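Local coordinates for protein Non-reducing end alpha-L-arabinofuranosidase BoGH43B (Bacteroides ovatus, PDB 5JOZ) that removes terminal non-reducing alpha-L-arabinofuranoside residues from the side branches of xyloglucan, turning its S units into X units during xyloglucan breakdown, at residues T92-F103 with P117-P127; P60-A70 with T324-S332. One frame throughout, in Å; residues are numbered along the deposited sequence.

Contact 1 (92-103 with 117-127) lies within one four-stranded blade of the GH43 propeller and its exit toward the next blade; contact 2 (60-70 with 324-332) ties the loop leading into that blade to the concanavalin A-like domain. Their centres are about 15 Å apart, and two probable hydrogen bonds connect them: Asn93 ND2 to Pro64 O at 2.8 Å and Lys97 N to Met66 O at 2.9 Å. Contact 1 reaches the active site through Asp126, the inferred pKa modulator, whose side chain approaches within about 3 Å of that of Glu176, the probable proton donor, and about 5 Å of that of Asp16, the probable proton acceptor. Contact 2 lies away from these residues.

Contact 1: residues T92-F103 with P117-P127; sequences TNYGGKGSQGVF and PVWVGNWYVDP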
loop_
_atom_site.group_PDB
_atom_site.type_symbol
_atom_site.label_atom_id
_atom_site.label_comp_id
_atom_site.label_asym_id
_atom_site.label_seq_id
_atom_site.Cartn_x
_atom_site.Cartn_y
_atom_site.Cartn_z
ATOM N N THR A 92 8.999 -3.465 9.692
ATOM C CA THR A 92 9.722 -2.375 10.357
ATOM C C THR A 92 8.908 -1.072 10.341
ATOM O O THR A 92 8.340 -0.709 9.318
ATOM C CB THR A 92 11.062 -2.108 9.663
ATOM O OG1 THR A 92 11.607 -3.337 9.182
ATOM C CG2 THR A 92 12.050 -1.457 10.622
ATOM N N ASN A 93 8.873 -0.381 11.477
ATOM C CA ASN A 93 8.260 0.950 11.614
ATOM C C ASN A 93 9.387 1.985 11.778
ATOM O O ASN A 93 10.152 1.919 12.739
ATOM C CB ASN A 93 7.324 0.931 12.830
ATOM C CG ASN A 93 6.632 2.266 13.092
ATOM O OD1 ASN A 93 7.254 3.336 13.096
ATOM N ND2 ASN A 93 5.333 2.198 13.355
ATOM N N TYR A 94 9.499 2.922 10.840
ATOM C CA TYR A 94 10.480 4.014 10.931
ATOM C C TYR A 94 9.786 5.342 11.167
ATOM O O TYR A 94 8.979 5.768 10.340
ATOM C CB TYR A 94 11.310 4.139 9.647
ATOM C CG TYR A 94 12.271 2.994 9.379
ATOM C CD1 TYR A 94 13.530 2.949 9.981
ATOM C CD2 TYR A 94 11.928 1.968 8.497
ATOM C CE1 TYR A 94 14.408 1.903 9.724
ATOM C CE2 TYR A 94 12.801 0.923 8.233
ATOM C CZ TYR A 94 14.039 0.891 8.847
ATOM O OH TYR A 94 14.894 -0.157 8.575
ATOM N N GLY A 95 10.104 5.988 12.289
ATOM C CA GLY A 95 9.781 7.399 12.503
ATOM C C GLY A 95 8.611 7.711 13.416
ATOM O O GLY A 95 8.454 8.855 13.838
ATOM N N GLY A 96 7.778 6.714 13.713
ATOM C CA GLY A 96 6.661 6.897 14.634
ATOM C C GLY A 96 7.108 6.956 16.090
ATOM O O GLY A 96 7.970 6.174 16.522
ATOM N N LYS A 97 6.516 7.880 16.847
ATOM C CA LYS A 97 6.839 8.041 18.260
ATOM C C LYS A 97 6.434 6.771 18.983
ATOM O O LYS A 97 5.269 6.359 18.921
ATOM C CB LYS A 97 6.124 9.250 18.869
ATOM N N GLY A 98 7.415 6.148 19.635
ATOM C CA GLY A 98 7.227 4.879 20.335
ATOM C C GLY A 98 7.628 3.641 19.547
ATOM O O GLY A 98 7.429 2.528 20.029
ATOM N N SER A 99 8.180 3.818 18.344
ATOM C CA SER A 99 8.654 2.685 17.543
ATOM C C SER A 99 10.063 2.297 17.983
ATOM O O SER A 99 10.945 3.154 18.103
ATOM C CB SER A 99 8.655 3.015 16.041
ATOM O OG SER A 99 9.245 1.965 15.275
ATOM N N GLN A 100 10.248 1.002 18.225
ATOM C CA GLN A 100 11.556 0.390 18.457
ATOM C C GLN A 100 12.070 -0.362 17.207
ATOM O O GLN A 100 12.966 -1.182 17.312
ATOM C CB GLN A 100 11.463 -0.556 19.667
ATOM C CG GLN A 100 10.838 0.071 20.924
ATOM C CD GLN A 100 10.565 -0.922 22.055
ATOM O OE1 GLN A 100 9.509 -0.881 22.689
ATOM N NE2 GLN A 100 11.513 -1.822 22.312
ATOM N N GLY A 101 11.510 -0.081 16.028
ATOM C CA GLY A 101 12.041 -0.603 14.758
ATOM C C GLY A 101 11.324 -1.865 14.319
ATOM O O GLY A 101 10.131 -1.830 14.016
ATOM N N VAL A 102 12.043 -2.988 14.293
ATOM C CA VAL A 102 11.484 -4.234 13.795
ATOM C C VAL A 102 10.557 -4.839 14.828
ATOM O O VAL A 102 10.902 -4.907 15.992
ATOM C CB VAL A 102 12.599 -5.214 13.383
ATOM C CG1 VAL A 102 12.040 -6.580 13.011
ATOM C CG2 VAL A 102 13.383 -4.630 12.212
ATOM N N PHE A 103 9.383 -5.281 14.384
ATOM C CA PHE A 103 8.375 -5.900 15.256
ATOM C C PHE A 103 7.690 -7.043 14.519
ATOM O O PHE A 103 7.720 -7.089 13.299
ATOM C CB PHE A 103 7.294 -4.880 15.648
ATOM C CG PHE A 103 6.440 -4.463 14.489
ATOM C CD1 PHE A 103 6.869 -3.462 13.646
ATOM C CD2 PHE A 103 5.260 -5.140 14.187
ATOM C CE1 PHE A 103 6.135 -3.113 12.527
ATOM C CE2 PHE A 103 4.511 -4.788 13.071
ATOM C CZ PHE A 103 4.955 -3.769 12.241
ATOM N N PRO A 117 2.649 -5.425 19.391
ATOM C CA PRO A 117 3.921 -5.816 18.778
ATOM C C PRO A 117 4.886 -6.498 19.747
ATOM O O PRO A 117 4.952 -6.156 20.929
ATOM C CB PRO A 117 4.522 -4.498 18.286
ATOM C CG PRO A 117 3.730 -3.404 18.893
ATOM C CD PRO A 117 2.573 -3.974 19.650
ATOM N N VAL A 118 5.601 -7.480 19.221
ATOM C CA VAL A 118 6.755 -8.061 19.869
ATOM C C VAL A 118 7.958 -7.409 19.194
ATOM O O VAL A 118 8.301 -7.732 18.046
ATOM C CB VAL A 118 6.764 -9.593 19.706
ATOM C CG1 VAL A 118 8.027 -10.192 20.315
ATOM C CG2 VAL A 118 5.503 -10.193 20.334
ATOM N N TRP A 119 8.569 -6.463 19.900
ATOM C CA TRP A 119 9.727 -5.740 19.392
ATOM C C TRP A 119 10.966 -6.622 19.567
ATOM O O TRP A 119 11.277 -7.063 20.683
ATOM C CB TRP A 119 9.921 -4.419 20.133
ATOM C CG TRP A 119 8.742 -3.511 20.119
ATOM C CD1 TRP A 119 7.836 -3.332 21.128
ATOM C CD2 TRP A 119 8.343 -2.638 19.063
ATOM N NE1 TRP A 119 6.895 -2.410 20.763
ATOM C CE2 TRP A 119 7.174 -1.967 19.497
ATOM C CE3 TRP A 119 8.849 -2.361 17.784
ATOM C CZ2 TRP A 119 6.505 -1.029 18.703
ATOM C CZ3 TRP A 119 8.180 -1.430 16.986
ATOM C CH2 TRP A 119 7.023 -0.769 17.457
ATOM N N VAL A 120 11.662 -6.867 18.459
ATOM C CA VAL A 120 12.808 -7.780 18.418
ATOM C C VAL A 120 14.142 -7.065 18.732
ATOM O O VAL A 120 15.143 -7.712 19.068
ATOM C CB VAL A 120 12.875 -8.553 17.067
ATOM C CG1 VAL A 120 11.524 -9.174 16.728
ATOM C CG2 VAL A 120 13.352 -7.667 15.926
ATOM N N GLY A 121 14.154 -5.741 18.594
ATOM C CA GLY A 121 15.243 -4.911 19.079
ATOM C C GLY A 121 16.305 -4.573 18.069
ATOM O O GLY A 121 17.488 -4.558 18.403
ATOM N N ASN A 122 15.891 -4.289 16.840
ATOM C CA ASN A 122 16.796 -3.717 15.834
ATOM C C ASN A 122 16.014 -2.895 14.808
ATOM O O ASN A 122 14.776 -2.909 14.800
ATOM C CB ASN A 122 17.671 -4.805 15.169
ATOM C CG ASN A 122 16.865 -5.884 14.455
ATOM O OD1 ASN A 122 16.246 -5.644 13.416
ATOM N ND2 ASN A 122 16.922 -7.098 14.981
ATOM N N TRP A 123 16.748 -2.186 13.953
ATOM C CA TRP A 123 16.161 -1.281 12.967
ATOM C C TRP A 123 16.409 -1.748 11.517
ATOM O O TRP A 123 16.431 -0.934 10.589
ATOM C CB TRP A 123 16.716 0.125 13.205
ATOM C CG TRP A 123 16.248 0.721 14.500
ATOM C CD1 TRP A 123 16.810 0.548 15.731
ATOM C CD2 TRP A 123 15.107 1.565 14.694
ATOM N NE1 TRP A 123 16.096 1.238 16.680
ATOM C CE2 TRP A 123 15.045 1.873 16.072
ATOM C CE3 TRP A 123 14.132 2.090 13.837
ATOM C CZ2 TRP A 123 14.045 2.691 16.617
ATOM C CZ3 TRP A 123 13.136 2.903 14.377
ATOM C CH2 TRP A 123 13.100 3.195 15.754
ATOM N N TYR A 124 16.575 -3.056 11.309
ATOM C CA TYR A 124 16.844 -3.557 9.961
ATOM C C TYR A 124 15.592 -3.454 9.083
ATOM O O TYR A 124 14.472 -3.707 9.533
ATOM C CB TYR A 124 17.380 -4.989 9.997
ATOM C CG TYR A 124 18.731 -5.128 10.695
ATOM C CD1 TYR A 124 19.827 -4.350 10.308
ATOM C CD2 TYR A 124 18.920 -6.050 11.724
ATOM C CE1 TYR A 124 21.058 -4.472 10.941
ATOM C CE2 TYR A 124 20.155 -6.181 12.361
ATOM C CZ TYR A 124 21.218 -5.395 11.964
ATOM O OH TYR A 124 22.438 -5.527 12.587
ATOM N N VAL A 125 15.788 -3.025 7.842
ATOM C CA VAL A 125 14.715 -2.972 6.855
ATOM C C VAL A 125 14.485 -4.384 6.321
ATOM O O VAL A 125 15.400 -5.214 6.342
ATOM C CB VAL A 125 15.052 -1.961 5.720
ATOM C CG1 VAL A 125 16.084 -2.515 4.731
ATOM C CG2 VAL A 125 13.787 -1.507 5.002
ATOM N N ASP A 126 13.266 -4.656 5.868
ATOM C CA ASP A 126 12.927 -5.912 5.207
ATOM C C ASP A 126 13.241 -7.165 6.030
ATOM O O ASP A 126 13.845 -8.109 5.528
ATOM C CB ASP A 126 13.630 -5.980 3.836
ATOM C CG ASP A 126 13.215 -4.851 2.906
ATOM O OD1 ASP A 126 12.274 -4.107 3.250
ATOM O OD2 ASP A 126 13.825 -4.725 1.820
ATOM N N PRO A 127 12.821 -7.185 7.303
ATOM C CA PRO A 127 13.015 -8.410 8.068
ATOM C C PRO A 127 12.129 -9.505 7.507
ATOM O O PRO A 127 10.977 -9.246 7.189
ATOM C CB PRO A 127 12.543 -8.019 9.472
ATOM C CG PRO A 127 11.521 -6.952 9.229
ATOM C CD PRO A 127 12.048 -6.181 8.054
HETATM O O HOH W 1 12.546 -3.748 17.792
#
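Gln100 lies flat across the indole of Trp119, on the face opposite Phe103 CB. Its CB stands 3.7 Å from Trp119 CE3, near the rim. With CG anti to the carbonyl carbon (chi1 -51°) and the chain then extended, CG comes over the five-membered ring as a CH-pi contact, 4.2 Å from that ring's centroid. CD follows above Trp119 CG, OE1 ends 3.4 Å from Trp119 CD1, and NE2 turns back toward Trp119 CB; the amide stacks only 19° from the ring plane. Phe103 CB and Pro117 CB cover the other face near its rim, while the Phe103 ring turns its edge toward that face in an offset edge-to-face pair, planes at 66°.

Next along the chain, Gly101 CA packs over the six-membered ring of Trp123, 3.7 Å from its centroid, where a CB would clash. Val102 is held by its backbone: its N donates to Asn122 O at 2.8 Å, its O accepts from Val120 N, and a water joins that O to Gln100 O and Gly121 N. Its CG1 presses on Val120 CG2 at 3.4 Å, tighter than usual contact. Two hydroxyls hold the loop 120-127 that leads to strand 128-132: Thr92 OG1 donates to Tyr124 O at 2.9 Å, and Tyr94 OH to Trp123 O at 2.6 Å, from above the carbonyl plane.

Strands 86-94, 102-107 and 118-119 follow 74-83 as the second to fourth strands of an antiparallel propeller blade. Tyr94 meets Tyr76 of strand 74-83 edge-to-face, and Val102 and Pro127 rest on Phe138 of strand 135-141 in the next blade.

Contact 2: residues P60-A70 with T324-S332; sequences PENNPLMGCNA and TFIRNPAHS
An interdomain joint is made here between the five-bladed GH43 beta-propeller and the concanavalin A-like beta-sandwich: Arg327 and Asn328, just past strand 325-326, grip the backbone of the loop 60-70. That strand itself pairs antiparallel with strand 35-36 of the propeller.

Asn328 acts like a peptide group laid against the loop. Its ND2 donates to Asn63 O at 2.8 Å, almost straight (176°) and with the acceptor in the amide plane, while OD1 accepts from Leu65 N at 2.8 Å on a lone pair in the carbonyl plane. Both ends of the amide are thus engaged, which fixes its flip.

Arg327 reaches alongside the type II turn Leu65 to Cys68, its chain extended from CG to NE (chi2 -168°, chi3 -173°), with CB 4.0 Å from Leu65 CB and CD 3.5 Å from Leu65 O. The guanidinium then meets Cys68 O side-on: NE at 2.8 Å and NH2 at 3.0 Å both donate to that single oxygen, which lies near the guanidinium plane. Beyond the loop, NH2 forms a salt bridge with Asp395 and NH1 bonds Asp356 O, joining the propeller turn to the sandwich's own loops. Replacing Arg327 by an alanine is likely to cost Cys68 O both of these donors and Asp395 this salt bridge, and to open a gap beside the turn.

Met66 bends back over the joint: its SD passes 4.0 Å from Asn328 CB, and its methyl CE ends 3.3 Å from Asn328 O.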
loop_
_atom_site.group_PDB
_atom_site.type_symbol
_atom_site.label_atom_id
_atom_site.label_comp_id
_atom_site.label_asym_id
_atom_site.label_seq_id
_atom_site.Cartn_x
_atom_site.Cartn_y
_atom_site.Cartn_z
ATOM N N PRO A 60 -3.812 1.655 17.419
ATOM C CA PRO A 60 -2.667 2.560 17.624
ATOM C C PRO A 60 -1.462 1.961 18.401
ATOM O O PRO A 60 -0.331 2.408 18.209
ATOM C CB PRO A 60 -3.279 3.749 18.388
ATOM C CG PRO A 60 -4.567 3.255 18.967
ATOM C CD PRO A 60 -5.045 2.141 18.082
ATOM N N GLU A 61 -1.689 0.976 19.262
ATOM C CA GLU A 61 -0.566 0.382 20.016
ATOM C C GLU A 61 0.330 -0.524 19.158
ATOM O O GLU A 61 1.516 -0.640 19.445
ATOM C CB GLU A 61 -1.023 -0.319 21.307
ATOM C CG GLU A 61 -2.007 -1.472 21.146
ATOM C CD GLU A 61 -3.445 -1.127 21.519
ATOM O OE1 GLU A 61 -3.917 -0.008 21.187
ATOM O OE2 GLU A 61 -4.106 -2.001 22.135
ATOM N N ASN A 62 -0.224 -1.140 18.106
ATOM C CA ASN A 62 0.591 -1.894 17.125
ATOM C C ASN A 62 0.936 -1.148 15.814
ATOM O O ASN A 62 1.634 -1.710 14.977
ATOM C CB ASN A 62 0.044 -3.323 16.862
ATOM C CG ASN A 62 -1.349 -3.354 16.250
ATOM O OD1 ASN A 62 -1.825 -2.384 15.670
ATOM N ND2 ASN A 62 -2.014 -4.499 16.383
ATOM N N ASN A 63 0.467 0.091 15.637
ATOM C CA ASN A 63 0.993 0.977 14.578
ATOM C C ASN A 63 1.198 2.397 15.130
ATOM O O ASN A 63 0.411 3.302 14.843
ATOM C CB ASN A 63 0.076 0.983 13.323
ATOM C CG ASN A 63 0.816 1.354 12.013
ATOM O OD1 ASN A 63 2.022 1.619 11.994
ATOM N ND2 ASN A 63 0.076 1.372 10.908
ATOM N N PRO A 64 2.258 2.592 15.940
ATOM C CA PRO A 64 2.624 3.954 16.372
ATOM C C PRO A 64 3.195 4.767 15.211
ATOM O O PRO A 64 4.258 4.423 14.690
ATOM C CB PRO A 64 3.692 3.715 17.455
ATOM C CG PRO A 64 4.234 2.353 17.184
ATOM C CD PRO A 64 3.122 1.562 16.551
ATOM N N LEU A 65 2.484 5.817 14.803
ATOM C CA LEU A 65 2.827 6.567 13.588
ATOM C C LEU A 65 3.080 8.060 13.748
ATOM O O LEU A 65 3.561 8.693 12.801
ATOM C CB LEU A 65 1.737 6.356 12.533
ATOM C CG LEU A 65 1.712 4.974 11.866
ATOM C CD1 LEU A 65 0.471 4.837 11.009
ATOM C CD2 LEU A 65 2.958 4.752 11.020
ATOM N N MET A 66 2.784 8.627 14.919
ATOM C CA MET A 66 2.828 10.088 15.086
ATOM C C MET A 66 4.254 10.614 14.913
ATOM O O MET A 66 5.226 9.995 15.377
ATOM C CB MET A 66 2.255 10.511 16.448
ATOM C CG MET A 66 0.765 10.212 16.643
ATOM S SD MET A 66 -0.387 10.934 15.428
ATOM C CE MET A 66 -1.745 11.388 16.509
ATOM N N GLY A 67 4.375 11.731 14.203
ATOM C CA GLY A 67 5.677 12.321 13.900
ATOM C C GLY A 67 6.377 11.750 12.674
ATOM O O GLY A 67 7.345 12.342 12.209
ATOM N N CYS A 68 5.898 10.628 12.127
ATOM C CA CYS A 68 6.568 9.993 10.977
ATOM C C CYS A 68 6.400 10.841 9.712
ATOM O O CYS A 68 5.378 11.513 9.525
ATOM C CB CYS A 68 6.065 8.549 10.748
ATOM S SG CYS A 68 4.583 8.374 9.716
ATOM N N ASN A 69 7.420 10.816 8.866
ATOM C CA ASN A 69 7.374 11.504 7.580
ATOM C C ASN A 69 6.371 10.826 6.666
ATOM O O ASN A 69 6.171 9.602 6.731
ATOM C CB ASN A 69 8.757 11.532 6.895
ATOM C CG ASN A 69 9.696 12.601 7.465
ATOM O OD1 ASN A 69 9.276 13.533 8.153
ATOM N ND2 ASN A 69 10.984 12.474 7.149
ATOM N N ALA A 70 5.727 11.638 5.832
ATOM C CA ALA A 70 4.861 11.127 4.781
ATOM C C ALA A 70 5.743 10.465 3.740
ATOM O O ALA A 70 6.788 11.017 3.372
ATOM C CB ALA A 70 4.064 12.249 4.147
ATOM N N THR A 324 -9.065 4.673 4.789
ATOM C CA THR A 324 -7.701 4.801 5.275
ATOM C C THR A 324 -7.429 6.205 5.831
ATOM O O THR A 324 -7.860 7.207 5.253
ATOM C CB THR A 324 -6.710 4.508 4.120
ATOM O OG1 THR A 324 -7.124 3.328 3.420
ATOM C CG2 THR A 324 -5.328 4.278 4.654
ATOM N N PHE A 325 -6.672 6.248 6.928
ATOM C CA PHE A 325 -6.322 7.478 7.648
ATOM C C PHE A 325 -4.836 7.787 7.518
ATOM O O PHE A 325 -4.046 6.909 7.177
ATOM C CB PHE A 325 -6.655 7.310 9.131
ATOM C CG PHE A 325 -8.076 6.966 9.384
ATOM C CD1 PHE A 325 -8.510 5.636 9.307
ATOM C CD2 PHE A 325 -8.997 7.955 9.688
ATOM C CE1 PHE A 325 -9.845 5.300 9.519
ATOM C CE2 PHE A 325 -10.332 7.627 9.911
ATOM C CZ PHE A 325 -10.754 6.303 9.821
ATOM N N ILE A 326 -4.472 9.034 7.805
ATOM C CA ILE A 326 -3.074 9.465 7.885
ATOM C C ILE A 326 -2.592 9.421 9.354
ATOM O O ILE A 326 -3.134 10.130 10.208
ATOM C CB ILE A 326 -2.899 10.882 7.323
ATOM C CG1 ILE A 326 -3.354 10.930 5.846
ATOM C CG2 ILE A 326 -1.443 11.305 7.463
ATOM C CD1 ILE A 326 -3.364 12.308 5.209
ATOM N N ARG A 327 -1.586 8.586 9.633
ATOM C CA ARG A 327 -1.050 8.365 11.000
ATOM C C ARG A 327 -2.152 7.899 11.954
ATOM O O ARG A 327 -3.093 7.269 11.487
ATOM C CB ARG A 327 -0.295 9.597 11.484
ATOM C CG ARG A 327 0.748 10.043 10.470
ATOM C CD ARG A 327 1.719 11.071 11.028
ATOM N NE ARG A 327 2.584 11.574 9.964
ATOM C CZ ARG A 327 2.203 12.433 9.015
ATOM N NH1 ARG A 327 0.976 12.957 9.014
ATOM N NH2 ARG A 327 3.066 12.799 8.068
ATOM N N ASN A 328 -2.057 8.179 13.258
ATOM C CA ASN A 328 -3.026 7.664 14.238
ATOM C C ASN A 328 -4.265 8.575 14.420
ATOM O O ASN A 328 -4.170 9.632 15.046
ATOM C CB ASN A 328 -2.330 7.446 15.575
ATOM C CG ASN A 328 -1.197 6.438 15.469
ATOM O OD1 ASN A 328 -0.015 6.789 15.552
ATOM N ND2 ASN A 328 -1.554 5.183 15.248
ATOM N N PRO A 329 -5.431 8.167 13.873
ATOM C CA PRO A 329 -6.591 9.041 13.928
ATOM C C PRO A 329 -7.271 9.083 15.302
ATOM O O PRO A 329 -7.528 8.043 15.898
ATOM C CB PRO A 329 -7.532 8.418 12.882
ATOM C CG PRO A 329 -7.224 6.970 12.959
ATOM C CD PRO A 329 -5.731 6.931 13.123
ATOM N N ALA A 330 -7.564 10.285 15.793
ATOM C CA ALA A 330 -8.432 10.422 16.968
ATOM C C ALA A 330 -9.879 10.225 16.510
ATOM O O ALA A 330 -10.351 10.936 15.618
ATOM C CB ALA A 330 -8.253 11.782 17.622
ATOM N N HIS A 331 -10.582 9.264 17.112
ATOM C CA HIS A 331 -11.954 8.957 16.711
ATOM C C HIS A 331 -12.878 10.169 16.910
ATOM O O HIS A 331 -13.956 10.203 16.329
ATOM C CB HIS A 331 -12.514 7.733 17.465
ATOM C CG HIS A 331 -13.583 6.979 16.718
ATOM N ND1 HIS A 331 -14.553 7.598 15.955
ATOM C CD2 HIS A 331 -13.837 5.651 16.637
ATOM C CE1 HIS A 331 -15.349 6.684 15.428
ATOM N NE2 HIS A 331 -14.935 5.495 15.824
ATOM N N SER A 332 -12.466 11.146 17.723
ATOM C CA SER A 332 -13.215 12.390 17.869
ATOM C C SER A 332 -13.464 13.183 16.557
ATOM O O SER A 332 -14.384 13.997 16.526
ATOM C CB SER A 332 -12.559 13.312 18.921
ATOM O OG SER A 332 -11.204 13.589 18.607
#